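Long-range contact in lysine-sensitive aspartokinase 3 (PDB 2J0W), which phosphorylates L-aspartate with ATP to give 4-phospho-L-aspartate, the first step of lysine biosynthesis, under feedback inhibition by lysine: residues 309-314 with 351-356. Residues are numbered along the deposited sequence; the frame is centred on the assembly and turned at random.
Sequences TLLTLH and LTLDTT
Leu351 O takes the backbone N-H of Leu311 at 2.7 Å and also lies 3.3 Å from Leu310 CA in a C-H...O contact. Leu351 N donates in return to Leu311 O at 2.7 Å, but from 53° above the carbonyl plane. Thr309 and Leu353 form the second doubly bonded pair, in which Leu353 N reaches Thr309 O at 2.6 Å. Leu310 and Thr352, between them, are the non-hydrogen-bonded pair, and the short strand segments 309-313 and 351-353 run 154° apart, that is, antiparallel. Leu311, Leu351 and Leu353 put their side chains on one face of the sheet, with Thr309, whereas Leu310 and Thr352 point to the other. The side chains of Leu311 and Leu351 run alongside each other in the same direction, with CD2 of Leu311 3.9 Å from CD1 of Leu351. With CG anti to its backbone N (chi1 -178°), Leu311 also brings that CD2 to 4.1 Å from CD1 of Leu353, whose side chain runs at a slant to its own. Leu313 CD1 meets Leu351 CD1 at 4.2 Å. Val382 of the neighbouring strand 380-384 packs against Thr309 and Leu311 on this face, while Leu353 touches Val339, a residue of the allosteric lysine site. The arrangement is an antiparallel strand pair in the beta sheet of the regulatory ACT region, within the part required for homodimerization.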
loop_
_atom_site.group_PDB
_atom_site.type_symbol
_atom_site.label_atom_id
_atom_site.label_comp_id
_atom_site.label_asym_id
_atom_site.label_seq_id
_atom_site.Cartn_x
_atom_site.Cartn_y
_atom_site.Cartn_z
ATOM N N THR A 309 0.841 -14.126 -6.038
ATOM C CA THR A 309 0.503 -13.509 -7.307
ATOM C C THR A 309 0.506 -11.991 -7.102
ATOM O O THR A 309 -0.058 -11.503 -6.121
ATOM C CB THR A 309 -0.895 -13.961 -7.770
ATOM O OG1 THR A 309 -0.956 -15.394 -7.780
ATOM C CG2 THR A 309 -1.190 -13.425 -9.163
ATOM N N LEU A 310 1.160 -11.250 -7.997
ATOM C CA LEU A 310 1.184 -9.787 -7.878
ATOM C C LEU A 310 0.234 -9.152 -8.890
ATOM O O LEU A 310 0.529 -9.091 -10.086
ATOM C CB LEU A 310 2.593 -9.208 -8.090
ATOM C CG LEU A 310 2.619 -7.672 -7.939
ATOM C CD1 LEU A 310 2.414 -7.294 -6.474
ATOM C CD2 LEU A 310 3.935 -7.099 -8.459
ATOM N N LEU A 311 -0.907 -8.688 -8.391
ATOM C CA LEU A 311 -1.923 -8.054 -9.217
ATOM C C LEU A 311 -1.773 -6.539 -9.158
ATOM O O LEU A 311 -2.292 -5.894 -8.243
ATOM C CB LEU A 311 -3.302 -8.443 -8.713
ATOM C CG LEU A 311 -4.461 -7.886 -9.526
ATOM C CD1 LEU A 311 -4.417 -8.436 -10.948
ATOM C CD2 LEU A 311 -5.750 -8.265 -8.833
ATOM N N THR A 312 -1.058 -5.984 -10.132
ATOM C CA THR A 312 -0.813 -4.544 -10.212
ATOM C C THR A 312 -1.915 -3.829 -11.006
ATOM O O THR A 312 -2.218 -4.194 -12.143
ATOM C CB THR A 312 0.555 -4.267 -10.878
ATOM O OG1 THR A 312 1.599 -4.865 -10.100
ATOM C CG2 THR A 312 0.804 -2.780 -10.990
ATOM N N LEU A 313 -2.519 -2.813 -10.400
ATOM C CA LEU A 313 -3.573 -2.065 -11.071
ATOM C C LEU A 313 -3.224 -0.612 -11.360
ATOM O O LEU A 313 -2.930 0.177 -10.460
ATOM C CB LEU A 313 -4.862 -2.116 -10.258
ATOM C CG LEU A 313 -5.526 -3.487 -10.201
ATOM C CD1 LEU A 313 -6.842 -3.395 -9.434
ATOM C CD2 LEU A 313 -5.758 -3.987 -11.624
ATOM N N HIS A 314 -3.247 -0.281 -12.642
ATOM C CA HIS A 314 -2.979 1.071 -13.106
ATOM C C HIS A 314 -4.358 1.538 -13.563
ATOM O O HIS A 314 -5.200 0.710 -13.896
ATOM C CB HIS A 314 -1.994 1.022 -14.269
ATOM C CG HIS A 314 -0.677 0.402 -13.916
ATOM N ND1 HIS A 314 0.287 1.065 -13.191
ATOM C CD2 HIS A 314 -0.174 -0.827 -14.178
ATOM C CE1 HIS A 314 1.333 0.272 -13.023
ATOM N NE2 HIS A 314 1.077 -0.881 -13.610
ATOM N N LEU A 351 -1.190 -5.275 -5.838
ATOM C CA LEU A 351 -1.787 -6.195 -4.878
ATOM C C LEU A 351 -1.031 -7.525 -4.755
ATOM O O LEU A 351 -0.735 -8.172 -5.766
ATOM C CB LEU A 351 -3.238 -6.451 -5.290
ATOM C CG LEU A 351 -4.146 -5.220 -5.332
ATOM C CD1 LEU A 351 -5.390 -5.531 -6.127
ATOM C CD2 LEU A 351 -4.511 -4.809 -3.922
ATOM N N THR A 352 -0.728 -7.923 -3.516
ATOM C CA THR A 352 -0.011 -9.173 -3.238
ATOM C C THR A 352 -1.004 -10.279 -2.901
ATOM O O THR A 352 -1.548 -10.313 -1.800
ATOM C CB THR A 352 0.971 -9.013 -2.044
ATOM O OG1 THR A 352 1.970 -8.034 -2.359
ATOM C CG2 THR A 352 1.654 -10.335 -1.743
ATOM N N LEU A 353 -1.229 -11.194 -3.840
ATOM C CA LEU A 353 -2.200 -12.270 -3.630
ATOM C C LEU A 353 -1.673 -13.658 -3.274
ATOM O O LEU A 353 -0.900 -14.272 -4.018
ATOM C CB LEU A 353 -3.109 -12.383 -4.851
ATOM C CG LEU A 353 -3.880 -11.101 -5.167
ATOM C CD1 LEU A 353 -4.930 -11.371 -6.250
ATOM C CD2 LEU A 353 -4.534 -10.588 -3.887
ATOM N N ASP A 354 -2.134 -14.152 -2.130
ATOM C CA ASP A 354 -1.747 -15.462 -1.619
ATOM C C ASP A 354 -2.653 -16.550 -2.191
ATOM O O ASP A 354 -3.755 -16.265 -2.659
ATOM C CB ASP A 354 -1.830 -15.443 -0.087
ATOM C CG ASP A 354 -1.453 -16.764 0.536
ATOM O OD1 ASP A 354 -0.545 -17.444 -0.003
ATOM O OD2 ASP A 354 -2.053 -17.117 1.577
ATOM N N THR A 355 -2.192 -17.796 -2.181
ATOM C CA THR A 355 -3.025 -18.879 -2.689
ATOM C C THR A 355 -4.235 -18.976 -1.774
ATOM O O THR A 355 -4.229 -18.443 -0.661
ATOM C CB THR A 355 -2.293 -20.221 -2.686
ATOM O OG1 THR A 355 -1.820 -20.507 -1.358
ATOM C CG2 THR A 355 -1.127 -20.191 -3.692
ATOM N N THR A 356 -5.265 -19.665 -2.240
ATOM C CA THR A 356 -6.503 -19.804 -1.485
ATOM C C THR A 356 -6.405 -20.524 -0.143
ATOM O O THR A 356 -7.026 -20.105 0.844
ATOM C CB THR A 356 -7.557 -20.533 -2.342
ATOM O OG1 THR A 356 -7.100 -21.868 -2.619
ATOM C CG2 THR A 356 -7.766 -19.788 -3.662
#